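Long-range contact in ssDNA binding protein (Pyrococcus furiosus, PDB 4PSM), which probably binds single-stranded DNA, holding it in a system of tunnels formed between its subunits: residues L5-V10 with N17-V22. Sequence-based numbering, arbitrary orientation.
Sequences LMTGFV and NKVRRV
Lys-18 NZ approaches the Thr-7 carbonyl within its plane and donates to Thr-7 O over 2.9 Å, with a C=O...N angle of 156°. With CG set anti to the backbone N, the lysine chain first lies against Thr-7 CB; bends at chi2 and chi4 then turn the ammonium onto the carbonyl. NZ also donates to a water at 2.7 Å. That water in turn makes a weak bond to Phe-9 O (3.3 Å), so the buried charge is tied to the strand at two places, once directly and once through solvent.

The Thr-7 hydroxyl is anchored within the sheet. A chi1 of 59° directs OG1 to where it donates to Gly-8 O (2.8 Å) and accepts from Ile-64 N; the two bonds should hold chi1, and with it the methyl, whose CG2 lies 3.8 Å from Val-19 CG2. Farther along, Leu-5 and Val-19 cross nearly at right angles, Leu-5 CD2 coming within 3.7 Å of Val-19 O, while Val-22 CG1 sits 3.5 Å from Met-6 O. At the other end Val-10 CG2 packs on the base of Lys-18.

The contact is helix-on-sheet packing: helix 15-26 lies against strand 4-11, an outer strand of the chain's three-stranded antiparallel sheet. The axes of segments 5-8 and 17-22 approach to 8.0 Å, their N-to-C directions 132° apart. Strand 61-71 pairs antiparallel with strand 4-11 as its neighbour in the sheet, and helix 33-53 receives Val-19. Phe-9 turns away to helix 93-141, while Met-105 of the third subunit packs on Lys-18.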
ATOM      1  N   LEU A   5      11.790 -23.883 -26.938  1.00 41.36           N
ATOM      2  CA  LEU A   5      12.219 -22.542 -26.577  1.00 36.06           C
ATOM      3  C   LEU A   5      12.724 -21.837 -27.827  1.00 70.93           C
ATOM      4  O   LEU A   5      13.541 -22.373 -28.569  1.00 63.35           O
ATOM      5  CB  LEU A   5      13.283 -22.613 -25.493  1.00 31.04           C
ATOM      6  CG  LEU A   5      14.316 -21.544 -25.117  1.00 45.32           C
ATOM      7  CD1 LEU A   5      14.613 -20.425 -26.121  1.00 46.51           C
ATOM      8  CD2 LEU A   5      14.249 -21.077 -23.680  1.00 41.63           C
HETATM    9  N   MSE A   6      12.214 -20.635 -28.065  1.00 62.92           N
HETATM   10  CA  MSE A   6      12.615 -19.855 -29.221  1.00 41.12           C
HETATM   11  C   MSE A   6      12.822 -18.408 -28.831  1.00 42.52           C
HETATM   12  O   MSE A   6      11.955 -17.787 -28.216  1.00 66.81           O
HETATM   13  CB  MSE A   6      11.562 -19.942 -30.313  1.00 26.86           C
HETATM   14  CG  MSE A   6      11.228 -21.355 -30.737  1.00 81.95           C
HETATM   15 SE   MSE A   6       9.864 -21.351 -32.127  1.00112.00          SE
HETATM   16  CE  MSE A   6       8.505 -20.296 -31.222  1.00153.38           C
ATOM     17  N   THR A   7      13.979 -17.872 -29.194  1.00 35.97           N
ATOM     18  CA  THR A   7      14.307 -16.496 -28.867  1.00 39.34           C
ATOM     19  C   THR A   7      13.738 -15.512 -29.886  1.00 35.59           C
ATOM     20  O   THR A   7      13.454 -14.360 -29.554  1.00 37.44           O
ATOM     21  CB  THR A   7      15.830 -16.289 -28.779  1.00 44.15           C
ATOM     22  OG1 THR A   7      16.430 -16.642 -30.027  1.00 55.50           O
ATOM     23  CG2 THR A   7      16.434 -17.133 -27.669  1.00 38.46           C
ATOM     24  N   GLY A   8      13.566 -15.968 -31.122  1.00 45.09           N
ATOM     25  CA  GLY A   8      13.317 -15.061 -32.226  1.00 27.41           C
ATOM     26  C   GLY A   8      14.615 -14.319 -32.445  1.00 34.92           C
ATOM     27  O   GLY A   8      15.653 -14.708 -31.893  1.00 35.14           O
ATOM     28  N   PHE A   9      14.581 -13.254 -33.237  1.00 45.26           N
ATOM     29  CA  PHE A   9      15.809 -12.505 -33.500  1.00 29.90           C
ATOM     30  C   PHE A   9      16.309 -11.812 -32.242  1.00 28.32           C
ATOM     31  O   PHE A   9      15.546 -11.172 -31.522  1.00 39.43           O
ATOM     32  CB  PHE A   9      15.611 -11.475 -34.613  1.00 34.41           C
ATOM     33  CG  PHE A   9      15.339 -12.076 -35.954  1.00 41.49           C
ATOM     34  CD1 PHE A   9      16.363 -12.676 -36.679  1.00 44.19           C
ATOM     35  CD2 PHE A   9      14.071 -12.033 -36.498  1.00 34.06           C
ATOM     36  CE1 PHE A   9      16.124 -13.229 -37.931  1.00 32.56           C
ATOM     37  CE2 PHE A   9      13.824 -12.587 -37.751  1.00 80.24           C
ATOM     38  CZ  PHE A   9      14.854 -13.188 -38.469  1.00 41.91           C
ATOM     39  N   VAL A  10      17.600 -11.937 -31.985  1.00 40.09           N
ATOM     40  CA  VAL A  10      18.204 -11.250 -30.863  1.00 18.02           C
ATOM     41  C   VAL A  10      19.684 -10.982 -31.124  1.00 42.68           C
ATOM     42  O   VAL A  10      20.412 -11.847 -31.614  1.00 31.22           O
ATOM     43  CB  VAL A  10      18.048 -12.046 -29.534  1.00 41.23           C
ATOM     44  CG1 VAL A  10      18.927 -13.303 -29.551  1.00 18.56           C
ATOM     45  CG2 VAL A  10      18.387 -11.149 -28.324  1.00 16.81           C
ATOM     46  N   ASN A  17      20.282 -13.356 -21.680  1.00 32.17           N
ATOM     47  CA  ASN A  17      19.104 -12.793 -21.028  1.00 15.67           C
ATOM     48  C   ASN A  17      17.808 -13.179 -21.742  1.00 38.05           C
ATOM     49  O   ASN A  17      16.790 -13.454 -21.103  1.00 36.27           O
ATOM     50  CB  ASN A  17      19.203 -11.264 -20.916  1.00 39.08           C
ATOM     51  CG  ASN A  17      20.157 -10.810 -19.826  1.00 56.09           C
ATOM     52  OD1 ASN A  17      20.337 -11.492 -18.818  1.00 47.28           O
ATOM     53  ND2 ASN A  17      20.771  -9.646 -20.021  1.00108.92           N
ATOM     54  N   LYS A  18      17.841 -13.197 -23.070  1.00 24.86           N
ATOM     55  CA  LYS A  18      16.635 -13.487 -23.830  1.00 22.21           C
ATOM     56  C   LYS A  18      16.199 -14.930 -23.622  1.00 41.13           C
ATOM     57  O   LYS A  18      15.007 -15.224 -23.489  1.00 25.72           O
ATOM     58  CB  LYS A  18      16.839 -13.197 -25.318  1.00 27.29           C
ATOM     59  CG  LYS A  18      15.569 -13.370 -26.138  1.00 25.15           C
ATOM     60  CD  LYS A  18      14.492 -12.386 -25.686  1.00 40.30           C
ATOM     61  CE  LYS A  18      13.313 -12.352 -26.650  1.00 50.70           C
ATOM     62  NZ  LYS A  18      13.717 -11.912 -28.018  1.00 55.16           N
ATOM     63  N   VAL A  19      17.172 -15.832 -23.605  1.00 27.40           N
ATOM     64  CA  VAL A  19      16.891 -17.229 -23.353  1.00 42.78           C
ATOM     65  C   VAL A  19      16.169 -17.358 -22.011  1.00 28.60           C
ATOM     66  O   VAL A  19      15.101 -17.961 -21.922  1.00 27.22           O
ATOM     67  CB  VAL A  19      18.189 -18.065 -23.359  1.00 29.40           C
ATOM     68  CG1 VAL A  19      17.953 -19.440 -22.751  1.00 23.19           C
ATOM     69  CG2 VAL A  19      18.717 -18.185 -24.767  1.00 27.75           C
ATOM     70  N   ARG A  20      16.750 -16.762 -20.976  1.00 14.65           N
ATOM     71  CA  ARG A  20      16.201 -16.879 -19.633  1.00 32.79           C
ATOM     72  C   ARG A  20      14.791 -16.297 -19.559  1.00 44.94           C
ATOM     73  O   ARG A  20      13.905 -16.867 -18.925  1.00 24.78           O
ATOM     74  CB  ARG A  20      17.110 -16.195 -18.620  1.00 29.90           C
ATOM     75  CG  ARG A  20      16.859 -16.648 -17.172  1.00 34.97           C
ATOM     76  CD  ARG A  20      17.717 -15.856 -16.187  1.00 13.56           C
ATOM     77  NE  ARG A  20      17.269 -14.464 -16.107  1.00 60.34           N
ATOM     78  CZ  ARG A  20      17.819 -13.545 -15.320  1.00 74.51           C
ATOM     79  NH1 ARG A  20      18.845 -13.865 -14.545  1.00 46.29           N
ATOM     80  NH2 ARG A  20      17.344 -12.304 -15.309  1.00 63.29           N
ATOM     81  N   ARG A  21      14.583 -15.168 -20.228  1.00 21.95           N
ATOM     82  CA  ARG A  21      13.276 -14.525 -20.241  1.00 15.92           C
ATOM     83  C   ARG A  21      12.211 -15.415 -20.853  1.00 26.09           C
ATOM     84  O   ARG A  21      11.132 -15.586 -20.283  1.00 29.20           O
ATOM     85  CB  ARG A  21      13.347 -13.176 -20.940  1.00 23.69           C
ATOM     86  CG  ARG A  21      14.109 -12.148 -20.129  1.00 29.13           C
ATOM     87  CD  ARG A  21      14.469 -10.942 -20.952  1.00 36.96           C
ATOM     88  NE  ARG A  21      13.335 -10.440 -21.714  1.00 27.04           N
ATOM     89  CZ  ARG A  21      13.434  -9.461 -22.601  1.00 59.74           C
ATOM     90  NH1 ARG A  21      14.616  -8.906 -22.815  1.00 41.38           N
ATOM     91  NH2 ARG A  21      12.364  -9.040 -23.267  1.00 36.04           N
ATOM     92  N   VAL A  22      12.530 -15.997 -22.005  1.00 43.44           N
ATOM     93  CA  VAL A  22      11.596 -16.869 -22.704  1.00 40.60           C
ATOM     94  C   VAL A  22      11.313 -18.104 -21.863  1.00 44.10           C
ATOM     95  O   VAL A  22      10.169 -18.537 -21.735  1.00 36.84           O
ATOM     96  CB  VAL A  22      12.154 -17.290 -24.072  1.00 42.51           C
ATOM     97  CG1 VAL A  22      11.159 -18.195 -24.809  1.00 19.23           C
ATOM     98  CG2 VAL A  22      12.461 -16.055 -24.886  1.00 37.31           C
TER
HETATM   99  O   HOH W   1      12.442 -11.772 -30.432  1.00 56.17           O